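Local coordinates for metal-dependent phosphohydrolase, HDOD domain-containing (Geobacter sulfurreducens, PDB 3HC1), which is of unknown function but binds two ferric ions in an HD-type, all-helical domain and probably acts as a metal-dependent phosphohydrolase, at residues A[120-125]-A[247-252]; A[124-129]-A[150-155]; A[238-243]-A[287-292]; A[265-270]-A[279-284]. All blocks are in the same frame, centred on the assembly; numbering follows the deposited sequence.

Interaction 1. Residues A[120-125]-A[247-252]; sequences WAHSLG and GFEGHK. With FE (Fe (III) ion), chain C; FE (Fe (III) ion), chain B.
His122 reaches from its helix across to the 247-252 loop, and from CB to NE2 its side chain meets Gly247, Phe248 and Glu249 of that loop, and the iron, in turn. CB starts beside Phe248 CD1 and Gly247 CA. With CG anti to the backbone N (chi1 169°), the imidazole is carried off the helix toward the metal. CG itself lies near Phe248 CE1 and Gly247 CA. ND1 lies 3.5 Å from Gly247 CA, while its polar partner is the carbonyl O of Leu246, a hydrogen bond that fixes the rotation of the ring and turns NE2 to the iron. Phe248 directs an edge at the imidazole in an offset edge-to-face pair, planes at 88°, and its CE1 comes to 3.7 Å from His122 CD2. CE1 of the histidine faces the iron and Glu249 OE1. At the tip, NE2 binds one ferric ion (FE of chain C) at 2.2 Å. Glu249 OE1 binds that ion too, so the 3.1 Å between His122 NE2 and Glu249 OE1 is a spacing of two ligands round one metal. Glu249 OE2 holds the second ion (FE of chain B), which makes the carboxylate a bridge, alongside water 1. His152, Asp153 and Asp238 complete the first ion's shell. The loop, which follows helix 229-243, brings Glu249 to the irons alongside His122 of helix 116-136, whose other flanks pack on helices 82-108 and 281-302.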
loop_
_atom_site.group_PDB
_atom_site.type_symbol
_atom_site.label_atom_id
_atom_site.label_comp_id
_atom_site.label_asym_id
_atom_site.label_seq_id
_atom_site.Cartn_x
_atom_site.Cartn_y
_atom_site.Cartn_z
ATOM N N TRP A 120 8.458 -4.356 0.784
ATOM C CA TRP A 120 8.472 -2.921 0.924
ATOM C C TRP A 120 8.419 -2.166 -0.413
ATOM O O TRP A 120 7.582 -1.274 -0.607
ATOM C CB TRP A 120 9.694 -2.486 1.756
ATOM C CG TRP A 120 9.901 -0.996 1.792
ATOM C CD1 TRP A 120 10.910 -0.286 1.211
ATOM C CD2 TRP A 120 9.095 -0.046 2.505
ATOM N NE1 TRP A 120 10.771 1.056 1.509
ATOM C CE2 TRP A 120 9.650 1.225 2.285
ATOM C CE3 TRP A 120 7.926 -0.150 3.261
ATOM C CZ2 TRP A 120 9.083 2.396 2.817
ATOM C CZ3 TRP A 120 7.363 0.985 3.784
ATOM C CH2 TRP A 120 7.968 2.264 3.576
ATOM N N ALA A 121 9.308 -2.518 -1.325
ATOM C CA ALA A 121 9.389 -1.848 -2.616
ATOM C C ALA A 121 8.046 -1.929 -3.356
ATOM O O ALA A 121 7.545 -0.941 -3.901
ATOM C CB ALA A 121 10.581 -2.448 -3.505
ATOM N N HIS A 122 7.451 -3.115 -3.361
ATOM C CA HIS A 122 6.147 -3.313 -3.999
ATOM C C HIS A 122 5.035 -2.461 -3.330
ATOM O O HIS A 122 4.189 -1.855 -4.008
ATOM C CB HIS A 122 5.753 -4.799 -3.916
ATOM C CG HIS A 122 4.328 -5.062 -4.298
ATOM N ND1 HIS A 122 3.854 -4.850 -5.573
ATOM C CD2 HIS A 122 3.264 -5.457 -3.558
ATOM C CE1 HIS A 122 2.571 -5.172 -5.618
ATOM N NE2 HIS A 122 2.181 -5.527 -4.404
ATOM N N SER A 123 5.054 -2.433 -1.997
ATOM C CA SER A 123 4.059 -1.691 -1.219
ATOM C C SER A 123 4.201 -0.193 -1.417
ATOM O O SER A 123 3.176 0.519 -1.651
ATOM C CB SER A 123 4.132 -2.064 0.270
ATOM O OG SER A 123 3.778 -3.447 0.465
ATOM N N LEU A 124 5.443 0.307 -1.343
ATOM C CA LEU A 124 5.728 1.718 -1.639
ATOM C C LEU A 124 5.342 2.095 -3.071
ATOM O O LEU A 124 4.796 3.177 -3.291
ATOM C CB LEU A 124 7.204 2.051 -1.407
ATOM C CG LEU A 124 7.617 3.535 -1.484
ATOM C CD1 LEU A 124 6.748 4.416 -0.533
ATOM C CD2 LEU A 124 9.111 3.634 -1.119
ATOM N N GLY A 125 5.600 1.208 -4.029
ATOM C CA GLY A 125 5.238 1.448 -5.435
ATOM C C GLY A 125 3.732 1.573 -5.603
ATOM O O GLY A 125 3.251 2.522 -6.195
ATOM N N GLY A 247 6.794 -5.860 -8.299
ATOM C CA GLY A 247 6.001 -6.801 -7.518
ATOM C C GLY A 247 6.556 -8.197 -7.418
ATOM O O GLY A 247 7.712 -8.498 -7.848
ATOM N N PHE A 248 5.763 -9.063 -6.817
ATOM C CA PHE A 248 6.240 -10.434 -6.558
ATOM C C PHE A 248 5.134 -11.448 -6.556
ATOM O O PHE A 248 5.405 -12.621 -6.432
ATOM C CB PHE A 248 6.963 -10.494 -5.173
ATOM C CG PHE A 248 6.042 -10.201 -3.999
ATOM C CD1 PHE A 248 5.747 -8.907 -3.665
ATOM C CD2 PHE A 248 5.426 -11.248 -3.281
ATOM C CE1 PHE A 248 4.840 -8.608 -2.599
ATOM C CE2 PHE A 248 4.544 -10.975 -2.235
ATOM C CZ PHE A 248 4.250 -9.657 -1.890
ATOM N N GLU A 249 3.867 -11.012 -6.549
ATOM C CA GLU A 249 2.786 -11.924 -6.248
ATOM C C GLU A 249 2.398 -12.763 -7.443
ATOM O O GLU A 249 1.648 -13.704 -7.292
ATOM C CB GLU A 249 1.569 -11.149 -5.707
ATOM C CG GLU A 249 1.833 -10.506 -4.347
ATOM C CD GLU A 249 0.873 -9.400 -4.094
ATOM O OE1 GLU A 249 1.039 -8.351 -4.707
ATOM O OE2 GLU A 249 -0.078 -9.609 -3.328
ATOM N N GLY A 250 2.876 -12.426 -8.633
ATOM C CA GLY A 250 2.635 -13.232 -9.839
ATOM C C GLY A 250 1.341 -12.876 -10.550
ATOM O O GLY A 250 0.518 -12.119 -10.039
ATOM N N HIS A 251 1.175 -13.402 -11.760
ATOM C CA HIS A 251 0.034 -12.991 -12.612
ATOM C C HIS A 251 -0.092 -13.987 -13.709
ATOM O O HIS A 251 0.898 -14.471 -14.215
ATOM C CB HIS A 251 0.286 -11.601 -13.220
ATOM C CG HIS A 251 -0.940 -10.929 -13.766
ATOM N ND1 HIS A 251 -1.551 -11.332 -14.937
ATOM C CD2 HIS A 251 -1.627 -9.836 -13.338
ATOM C CE1 HIS A 251 -2.603 -10.564 -15.168
ATOM N NE2 HIS A 251 -2.677 -9.656 -14.211
ATOM N N LYS A 252 -1.325 -14.291 -14.078
ATOM C CA LYS A 252 -1.561 -15.131 -15.235
ATOM C C LYS A 252 -1.071 -14.461 -16.499
ATOM O O LYS A 252 -0.961 -13.233 -16.557
ATOM C CB LYS A 252 -3.038 -15.529 -15.354
ATOM C CG LYS A 252 -4.004 -14.431 -15.785
ATOM C CD LYS A 252 -5.453 -14.820 -15.478
ATOM C CE LYS A 252 -6.467 -13.935 -16.206
ATOM N NZ LYS A 252 -6.055 -12.496 -16.237
HETATM FE FE FE C . 0.214 -6.421 -3.923
HETATM FE FE FE B . -1.921 -8.567 -2.573
HETATM O O HOH W 1 -1.604 -7.224 -3.866
#

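Interaction 2. Residues A[124-129]-A[150-155]; sequences LGVARI and LLHDVG. With FE (Fe (III) ion), chain C; FE (Fe (III) ion), chain B.
Val126 lays its CG1 methyl over one face of the His152 imidazole, 3.8 Å from the ring centroid and 26° off the normal, a CH-pi contact. Its CG2 reaches the same ring at His152 CE1, so both branches of the valine bear on the histidine. The opposite face is covered by CB of the next residue, Asp153, and the imidazole is held between the two. His152 CG sits between the backbone N and the carbonyl carbon (chi1 84°), which turns NE2 to the first ferric ion (FE of chain C), bound at 2.3 Å. His152 ND1 donates to Gly149 O, fixing the ring's rotation. Asp153 bridges the metals, OD2 on the first ion at 2.1 Å and OD1 on the second (FE of chain B) at 2.2 Å. His152 and Asp153 are the adjacent HD pair that gives HD-domain proteins their name, and His122, one turn before Val126 on helix 116-136, joins them at the first ion. With both CG methyls of Val126 removed, as in an alanine here, a gap would probably open over one face of the imidazole. Farther out, the Ala127 methyl meets backbone, its CB 3.6 Å from Leu150 N. Leu150 CD1 touches Leu124 N at 3.6 Å, and beyond it the leucine packs on Phe99 and Ile103 of helix 82-108.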
loop_
_atom_site.group_PDB
_atom_site.type_symbol
_atom_site.label_atom_id
_atom_site.label_comp_id
_atom_site.label_asym_id
_atom_site.label_seq_id
_atom_site.Cartn_x
_atom_site.Cartn_y
_atom_site.Cartn_z
ATOM N N LEU A 124 5.443 0.307 -1.343
ATOM C CA LEU A 124 5.728 1.718 -1.639
ATOM C C LEU A 124 5.342 2.095 -3.071
ATOM O O LEU A 124 4.796 3.177 -3.291
ATOM C CB LEU A 124 7.204 2.051 -1.407
ATOM C CG LEU A 124 7.617 3.535 -1.484
ATOM C CD1 LEU A 124 6.748 4.416 -0.533
ATOM C CD2 LEU A 124 9.111 3.634 -1.119
ATOM N N GLY A 125 5.600 1.208 -4.029
ATOM C CA GLY A 125 5.238 1.448 -5.435
ATOM C C GLY A 125 3.732 1.573 -5.603
ATOM O O GLY A 125 3.251 2.522 -6.195
ATOM N N VAL A 126 2.994 0.607 -5.060
ATOM C CA VAL A 126 1.553 0.628 -5.048
ATOM C C VAL A 126 0.984 1.910 -4.387
ATOM O O VAL A 126 0.078 2.547 -4.961
ATOM C CB VAL A 126 0.943 -0.677 -4.456
ATOM C CG1 VAL A 126 -0.642 -0.586 -4.234
ATOM C CG2 VAL A 126 1.296 -1.853 -5.414
ATOM N N ALA A 127 1.494 2.274 -3.208
ATOM C CA ALA A 127 1.071 3.505 -2.550
ATOM C C ALA A 127 1.196 4.678 -3.530
ATOM O O ALA A 127 0.250 5.478 -3.710
ATOM C CB ALA A 127 1.912 3.781 -1.286
ATOM N N ARG A 128 2.388 4.823 -4.102
ATOM C CA ARG A 128 2.715 6.001 -4.916
ATOM C C ARG A 128 1.924 6.069 -6.200
ATOM O O ARG A 128 1.469 7.152 -6.614
ATOM C CB ARG A 128 4.200 6.073 -5.222
ATOM C CG ARG A 128 5.026 6.479 -4.050
ATOM C CD ARG A 128 6.529 6.506 -4.340
ATOM N NE ARG A 128 7.255 6.934 -3.165
ATOM C CZ ARG A 128 8.571 7.102 -3.077
ATOM N NH1 ARG A 128 9.371 6.889 -4.117
ATOM N NH2 ARG A 128 9.086 7.520 -1.934
ATOM N N ILE A 129 1.798 4.933 -6.875
ATOM C CA ILE A 129 1.022 4.868 -8.111
ATOM C C ILE A 129 -0.455 5.059 -7.834
ATOM O O ILE A 129 -1.136 5.779 -8.584
ATOM C CB ILE A 129 1.286 3.542 -8.904
ATOM C CG1 ILE A 129 2.688 3.674 -9.516
ATOM C CG2 ILE A 129 0.181 3.309 -10.010
ATOM C CD1 ILE A 129 3.307 2.466 -9.998
ATOM N N LEU A 150 -0.129 1.586 0.630
ATOM C CA LEU A 150 1.050 1.128 1.367
ATOM C C LEU A 150 0.708 -0.033 2.302
ATOM O O LEU A 150 1.587 -0.849 2.602
ATOM C CB LEU A 150 1.652 2.287 2.164
ATOM C CG LEU A 150 3.069 2.125 2.716
ATOM C CD1 LEU A 150 4.060 1.576 1.730
ATOM C CD2 LEU A 150 3.557 3.496 3.229
ATOM N N LEU A 151 -0.562 -0.131 2.756
ATOM C CA LEU A 151 -0.955 -1.175 3.680
ATOM C C LEU A 151 -1.595 -2.384 2.998
ATOM O O LEU A 151 -1.988 -3.336 3.682
ATOM C CB LEU A 151 -1.971 -0.646 4.713
ATOM C CG LEU A 151 -1.391 0.428 5.660
ATOM C CD1 LEU A 151 -2.506 1.042 6.472
ATOM C CD2 LEU A 151 -0.356 -0.278 6.551
ATOM N N HIS A 152 -1.780 -2.328 1.674
ATOM C CA HIS A 152 -2.607 -3.341 0.979
ATOM C C HIS A 152 -2.194 -4.822 1.187
ATOM O O HIS A 152 -3.028 -5.708 1.341
ATOM C CB HIS A 152 -2.819 -3.012 -0.501
ATOM C CG HIS A 152 -1.692 -3.466 -1.400
ATOM N ND1 HIS A 152 -0.482 -2.813 -1.433
ATOM C CD2 HIS A 152 -1.590 -4.488 -2.285
ATOM C CE1 HIS A 152 0.336 -3.442 -2.259
ATOM N NE2 HIS A 152 -0.318 -4.443 -2.809
ATOM N N ASP A 153 -0.881 -5.044 1.178
ATOM C CA ASP A 153 -0.282 -6.326 1.382
ATOM C C ASP A 153 0.257 -6.559 2.788
ATOM O O ASP A 153 1.131 -7.428 2.991
ATOM C CB ASP A 153 0.827 -6.519 0.341
ATOM C CG ASP A 153 0.279 -7.048 -0.985
ATOM O OD1 ASP A 153 -0.878 -7.532 -0.980
ATOM O OD2 ASP A 153 0.982 -6.949 -2.014
ATOM N N VAL A 154 -0.270 -5.824 3.775
ATOM C CA VAL A 154 0.204 -6.011 5.159
ATOM C C VAL A 154 0.010 -7.479 5.622
ATOM O O VAL A 154 0.768 -7.985 6.423
ATOM C CB VAL A 154 -0.463 -4.987 6.121
ATOM C CG1 VAL A 154 -1.970 -5.302 6.311
ATOM C CG2 VAL A 154 0.223 -4.957 7.402
ATOM N N GLY A 155 -0.963 -8.184 5.053
ATOM C CA GLY A 155 -1.121 -9.612 5.313
ATOM C C GLY A 155 0.020 -10.517 4.873
ATOM O O GLY A 155 0.256 -11.534 5.531
HETATM FE FE FE C . 0.214 -6.421 -3.923
HETATM FE FE FE B . -1.921 -8.567 -2.573
HETATM O O HOH W 1 -1.604 -7.224 -3.866
#

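Interaction 3. Residues A[238-243]-A[287-292]; sequences DEYCTL and ELDSSI. With FE (Fe (III) ion), chain C.
The phenol ring of Tyr240 has Leu288 CD1 over one face, 4.3 Å above its plane and displaced toward the rim. Ile292 CD1 meets the ring edge in plane, 3.7 Å from Tyr240 CE1, and Asp289 OD1 also lies near the plane on the hydroxyl side. The ring is set there by a fully anti first torsion (chi1 180°), which stretches it straight across the space between two helices whose axes are 12.1 Å apart. Tyr240 OH donates to Asp289 OD1 at 2.6 Å, a short bond that uses the anti lone pair of the carboxylate. The carboxylate plane is turned 29° from that of the ring. Around this polar end the packing is apolar: Tyr240 CZ lies 3.6 Å from Leu288 CB, and Ile292 CB is 3.6 Å from Tyr240 OH. Asp289 OD2 forms a salt bridge with Arg244, so the same carboxylate links the phenol to a positive charge just beyond helix 229-243. A phenylalanine at Tyr240 would keep the ring between Leu288 and Ile292 but would probably cost Asp289 OD1 its hydroxyl partner and leave the carboxylate to Arg244 and its other neighbours. Two residues earlier on the same helix, Asp238 OD1 binds the first ferric ion (FE of chain C), its carboxylate pointing to the metal while Tyr240 points to the other helix. The two segments cross at -43°, and Ile129 of helix 116-136 touches both Tyr240 and Ile292, while Leu261 of helix 257-263 also borders the phenol.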
loop_
_atom_site.group_PDB
_atom_site.type_symbol
_atom_site.label_atom_id
_atom_site.label_comp_id
_atom_site.label_asym_id
_atom_site.label_seq_id
_atom_site.Cartn_x
_atom_site.Cartn_y
_atom_site.Cartn_z
ATOM N N ASP A 238 -1.866 -2.194 -7.843
ATOM C CA ASP A 238 -1.225 -3.443 -7.533
ATOM C C ASP A 238 -0.990 -4.256 -8.805
ATOM O O ASP A 238 0.119 -4.741 -9.056
ATOM C CB ASP A 238 -2.035 -4.257 -6.518
ATOM C CG ASP A 238 -1.502 -5.637 -6.364
ATOM O OD1 ASP A 238 -0.333 -5.731 -5.997
ATOM O OD2 ASP A 238 -2.200 -6.627 -6.651
ATOM N N GLU A 239 -2.034 -4.415 -9.610
ATOM C CA GLU A 239 -1.905 -5.119 -10.875
ATOM C C GLU A 239 -0.857 -4.452 -11.810
ATOM O O GLU A 239 -0.008 -5.129 -12.410
ATOM C CB GLU A 239 -3.276 -5.315 -11.553
ATOM C CG GLU A 239 -3.172 -6.307 -12.712
ATOM C CD GLU A 239 -4.470 -6.866 -13.155
ATOM O OE1 GLU A 239 -5.463 -6.240 -12.817
ATOM O OE2 GLU A 239 -4.503 -7.943 -13.800
ATOM N N TYR A 240 -0.859 -3.124 -11.847
ATOM C CA TYR A 240 0.088 -2.372 -12.638
ATOM C C TYR A 240 1.524 -2.677 -12.198
ATOM O O TYR A 240 2.356 -3.062 -13.022
ATOM C CB TYR A 240 -0.164 -0.856 -12.564
ATOM C CG TYR A 240 0.835 -0.101 -13.385
ATOM C CD1 TYR A 240 2.074 0.261 -12.861
ATOM C CD2 TYR A 240 0.575 0.201 -14.708
ATOM C CE1 TYR A 240 2.991 0.897 -13.643
ATOM C CE2 TYR A 240 1.485 0.824 -15.486
ATOM C CZ TYR A 240 2.678 1.190 -14.971
ATOM O OH TYR A 240 3.577 1.805 -15.801
ATOM N N CYS A 241 1.793 -2.522 -10.896
ATOM C CA CYS A 241 3.099 -2.797 -10.321
ATOM C C CYS A 241 3.540 -4.231 -10.577
ATOM O O CYS A 241 4.678 -4.450 -10.945
ATOM C CB CYS A 241 3.116 -2.476 -8.860
ATOM S SG CYS A 241 3.174 -0.670 -8.582
ATOM N N THR A 242 2.621 -5.194 -10.436
ATOM C CA THR A 242 2.940 -6.605 -10.629
ATOM C C THR A 242 3.321 -6.854 -12.072
ATOM O O THR A 242 4.240 -7.613 -12.343
ATOM C CB THR A 242 1.765 -7.493 -10.197
ATOM O OG1 THR A 242 1.484 -7.191 -8.831
ATOM C CG2 THR A 242 2.092 -9.009 -10.328
ATOM N N LEU A 243 2.613 -6.206 -12.984
ATOM C CA LEU A 243 2.889 -6.317 -14.435
ATOM C C LEU A 243 4.058 -5.469 -14.939
ATOM O O LEU A 243 4.529 -5.732 -16.013
ATOM C CB LEU A 243 1.633 -6.036 -15.269
ATOM C CG LEU A 243 0.550 -7.123 -15.246
ATOM C CD1 LEU A 243 -0.788 -6.583 -15.852
ATOM C CD2 LEU A 243 0.972 -8.443 -15.890
ATOM N N GLU A 287 1.167 7.684 -19.176
ATOM C CA GLU A 287 2.015 8.439 -18.234
ATOM C C GLU A 287 2.764 7.537 -17.257
ATOM O O GLU A 287 3.971 7.725 -16.992
ATOM C CB GLU A 287 1.186 9.465 -17.448
ATOM C CG GLU A 287 2.035 10.293 -16.512
ATOM C CD GLU A 287 1.236 11.186 -15.590
ATOM O OE1 GLU A 287 -0.004 11.316 -15.744
ATOM O OE2 GLU A 287 1.877 11.801 -14.728
ATOM N N LEU A 288 2.035 6.598 -16.659
ATOM C CA LEU A 288 2.664 5.625 -15.742
ATOM C C LEU A 288 3.811 4.885 -16.435
ATOM O O LEU A 288 4.943 4.813 -15.926
ATOM C CB LEU A 288 1.611 4.649 -15.202
ATOM C CG LEU A 288 0.618 5.313 -14.201
ATOM C CD1 LEU A 288 -0.472 4.316 -13.873
ATOM C CD2 LEU A 288 1.294 5.880 -12.933
ATOM N N ASP A 289 3.512 4.365 -17.622
ATOM C CA ASP A 289 4.474 3.589 -18.367
ATOM C C ASP A 289 5.694 4.439 -18.722
ATOM O O ASP A 289 6.830 3.955 -18.698
ATOM C CB ASP A 289 3.824 3.068 -19.639
ATOM C CG ASP A 289 2.953 1.867 -19.405
ATOM O OD1 ASP A 289 2.880 1.352 -18.249
ATOM O OD2 ASP A 289 2.348 1.424 -20.400
ATOM N N SER A 290 5.473 5.714 -19.034
ATOM C CA SER A 290 6.591 6.619 -19.319
ATOM C C SER A 290 7.457 6.917 -18.079
ATOM O O SER A 290 8.607 7.312 -18.200
ATOM C CB SER A 290 6.097 7.934 -19.938
ATOM O OG SER A 290 5.665 8.848 -18.943
ATOM N N SER A 291 6.927 6.738 -16.883
ATOM C CA SER A 291 7.726 7.073 -15.687
ATOM C C SER A 291 8.046 5.925 -14.714
ATOM O O SER A 291 8.721 6.141 -13.661
ATOM C CB SER A 291 7.053 8.239 -14.952
ATOM O OG SER A 291 5.755 7.872 -14.622
ATOM N N ILE A 292 7.638 4.705 -15.068
ATOM C CA ILE A 292 7.793 3.574 -14.152
ATOM C C ILE A 292 9.262 3.188 -13.893
ATOM O O ILE A 292 9.583 2.812 -12.805
ATOM C CB ILE A 292 6.947 2.350 -14.607
ATOM C CG1 ILE A 292 6.891 1.269 -13.542
ATOM C CG2 ILE A 292 7.441 1.795 -15.926
ATOM C CD1 ILE A 292 6.289 1.661 -12.256
HETATM FE FE FE C . 0.214 -6.421 -3.923
HETATM O O HOH W 1 -1.604 -7.224 -3.866
#

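Interaction 4. Residues A[265-270]-A[279-284]; sequences PSWGVI and FDEKLI
A short helix, 266-273, and the N-terminal end of the long C-terminal helix 281-302 pack together here beside the short loop that joins them, with the indole of Trp267 as the centrepiece. Glu281 CB sits over the middle of the indole, 3.4 Å from the centroid of the five-membered ring and only 14° off its normal, a close CH-pi contact. Its CG lies between the backbone N and the carbonyl carbon (chi1 63°), and a bend at the next bond sends the chain back along the indole, the two side chains sliding past each other in opposite directions. The carboxylate at its end goes to Arg271 in a salt bridge through OE1, so the aliphatic part covers the ring while the charge is paired beyond it. Phe279 approaches the six-membered ring obliquely, planes at 50°, with Phe279 CE1 3.4 Å from Trp267 CE3. Phe279 CE2 touches Ile270 CG2 at 3.9 Å. Ile284 CD1 closes the far corner of the indole, 4.0 Å from Trp267 CZ3. The indole N-H is satisfied by Leu261 O, which ties the ring to helix 257-263 as well. Arg271 also meets the Phe279 ring by cation-pi and bonds to Phe279 O, so this arginine of helix 266-273 holds both residues that meet the indole. Asp280 occupies the N-cap of helix 281-302, its OD1 accepting a weak bond from Lys282 N. Taken together, these are two helices joined by a short loop and packed about a tryptophan, the second with an aspartate N-cap, away from the iron site.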
loop_
_atom_site.group_PDB
_atom_site.type_symbol
_atom_site.label_atom_id
_atom_site.label_comp_id
_atom_site.label_asym_id
_atom_site.label_seq_id
_atom_site.Cartn_x
_atom_site.Cartn_y
_atom_site.Cartn_z
ATOM N N PRO A 265 -11.169 -3.051 -14.874
ATOM C CA PRO A 265 -12.473 -2.722 -14.287
ATOM C C PRO A 265 -12.477 -1.572 -13.278
ATOM O O PRO A 265 -13.546 -1.000 -13.005
ATOM C CB PRO A 265 -12.900 -4.043 -13.616
ATOM C CG PRO A 265 -11.710 -4.892 -13.568
ATOM C CD PRO A 265 -10.847 -4.483 -14.702
ATOM N N SER A 266 -11.314 -1.227 -12.736
ATOM C CA SER A 266 -11.237 -0.146 -11.771
ATOM C C SER A 266 -11.660 1.190 -12.380
ATOM O O SER A 266 -12.179 2.020 -11.670
ATOM C CB SER A 266 -9.845 0.009 -11.185
ATOM O OG SER A 266 -9.557 -1.005 -10.268
ATOM N N TRP A 267 -11.422 1.387 -13.675
ATOM C CA TRP A 267 -11.699 2.672 -14.304
ATOM C C TRP A 267 -13.188 2.974 -14.233
ATOM O O TRP A 267 -13.545 4.053 -13.844
ATOM C CB TRP A 267 -11.183 2.760 -15.747
ATOM C CG TRP A 267 -9.754 2.625 -15.843
ATOM C CD1 TRP A 267 -9.070 1.655 -16.511
ATOM C CD2 TRP A 267 -8.774 3.440 -15.196
ATOM N NE1 TRP A 267 -7.718 1.835 -16.341
ATOM C CE2 TRP A 267 -7.512 2.930 -15.544
ATOM C CE3 TRP A 267 -8.840 4.609 -14.418
ATOM C CZ2 TRP A 267 -6.308 3.525 -15.108
ATOM C CZ3 TRP A 267 -7.673 5.177 -13.961
ATOM C CH2 TRP A 267 -6.413 4.637 -14.299
ATOM N N GLY A 268 -14.047 2.003 -14.578
ATOM C CA GLY A 268 -15.478 2.131 -14.372
ATOM C C GLY A 268 -15.906 2.337 -12.914
ATOM O O GLY A 268 -16.839 3.103 -12.628
ATOM N N VAL A 269 -15.211 1.703 -11.978
ATOM C CA VAL A 269 -15.576 1.818 -10.564
ATOM C C VAL A 269 -15.294 3.235 -10.060
ATOM O O VAL A 269 -16.138 3.858 -9.340
ATOM C CB VAL A 269 -14.890 0.696 -9.730
ATOM C CG1 VAL A 269 -15.051 0.926 -8.217
ATOM C CG2 VAL A 269 -15.527 -0.652 -10.144
ATOM N N ILE A 270 -14.171 3.782 -10.518
ATOM C CA ILE A 270 -13.773 5.157 -10.183
ATOM C C ILE A 270 -14.815 6.121 -10.761
ATOM O O ILE A 270 -15.292 6.971 -10.017
ATOM C CB ILE A 270 -12.354 5.498 -10.681
ATOM C CG1 ILE A 270 -11.339 4.657 -9.938
ATOM C CG2 ILE A 270 -12.031 7.000 -10.487
ATOM C CD1 ILE A 270 -9.943 4.645 -10.523
ATOM N N PHE A 279 -11.551 12.004 -16.911
ATOM C CA PHE A 279 -10.175 11.591 -17.115
ATOM C C PHE A 279 -10.097 10.668 -18.316
ATOM O O PHE A 279 -11.116 10.098 -18.750
ATOM C CB PHE A 279 -9.607 10.903 -15.862
ATOM C CG PHE A 279 -10.334 9.646 -15.463
ATOM C CD1 PHE A 279 -9.992 8.425 -16.016
ATOM C CD2 PHE A 279 -11.329 9.684 -14.504
ATOM C CE1 PHE A 279 -10.640 7.261 -15.636
ATOM C CE2 PHE A 279 -11.969 8.520 -14.103
ATOM C CZ PHE A 279 -11.632 7.316 -14.662
ATOM N N ASP A 280 -8.886 10.522 -18.839
ATOM C CA ASP A 280 -8.654 9.608 -19.904
ATOM C C ASP A 280 -7.680 8.547 -19.374
ATOM O O ASP A 280 -6.484 8.797 -19.263
ATOM C CB ASP A 280 -8.098 10.367 -21.100
ATOM C CG ASP A 280 -7.829 9.477 -22.288
ATOM O OD1 ASP A 280 -8.035 8.252 -22.200
ATOM O OD2 ASP A 280 -7.422 10.017 -23.329
ATOM N N GLU A 281 -8.202 7.357 -19.075
ATOM C CA GLU A 281 -7.366 6.267 -18.565
ATOM C C GLU A 281 -6.263 5.844 -19.567
ATOM O O GLU A 281 -5.208 5.373 -19.158
ATOM C CB GLU A 281 -8.222 5.077 -18.131
ATOM C CG GLU A 281 -9.032 4.403 -19.224
ATOM C CD GLU A 281 -10.444 4.963 -19.336
ATOM O OE1 GLU A 281 -10.591 6.189 -19.238
ATOM O OE2 GLU A 281 -11.384 4.175 -19.492
ATOM N N LYS A 282 -6.481 6.034 -20.871
ATOM C CA LYS A 282 -5.415 5.809 -21.868
ATOM C C LYS A 282 -4.183 6.682 -21.597
ATOM O O LYS A 282 -3.053 6.199 -21.579
ATOM C CB LYS A 282 -5.912 6.067 -23.296
ATOM C CG LYS A 282 -6.958 5.058 -23.797
ATOM C CD LYS A 282 -7.314 5.301 -25.275
ATOM C CE LYS A 282 -8.200 6.567 -25.474
ATOM N NZ LYS A 282 -8.007 7.319 -26.790
ATOM N N LEU A 283 -4.397 7.967 -21.361
ATOM C CA LEU A 283 -3.277 8.890 -21.079
ATOM C C LEU A 283 -2.642 8.631 -19.709
ATOM O O LEU A 283 -1.433 8.778 -19.554
ATOM C CB LEU A 283 -3.732 10.337 -21.183
ATOM C CG LEU A 283 -4.265 10.691 -22.582
ATOM C CD1 LEU A 283 -4.876 12.119 -22.595
ATOM C CD2 LEU A 283 -3.186 10.525 -23.676
ATOM N N ILE A 284 -3.450 8.239 -18.727
ATOM C CA ILE A 284 -2.911 7.875 -17.411
ATOM C C ILE A 284 -2.011 6.634 -17.503
ATOM O O ILE A 284 -0.925 6.640 -16.962
ATOM C CB ILE A 284 -3.994 7.625 -16.325
ATOM C CG1 ILE A 284 -4.897 8.863 -16.133
ATOM C CG2 ILE A 284 -3.333 7.206 -14.952
ATOM C CD1 ILE A 284 -6.128 8.595 -15.296
#

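Interactions 1 and 2 start from the same helix, 116-136, and converge on both ferric ions and water 1: there the chemistry is coordination, with histidines and carboxylates gathered round the metal. Interaction 2 is the most central and fully buried, whereas interaction 1 reaches a partly exposed loop. Interaction 3 shares the first ion through Asp238, but its own contact faces the other way, a phenol-carboxylate bond set in apolar packing between helices 229-243 and 281-302. Interaction 4 uses that same C-terminal helix at its start, about 19 Å from the chain centre, with aromatic and aliphatic packing and no metal. Along the chain it nests inside the loop closed by interaction 3.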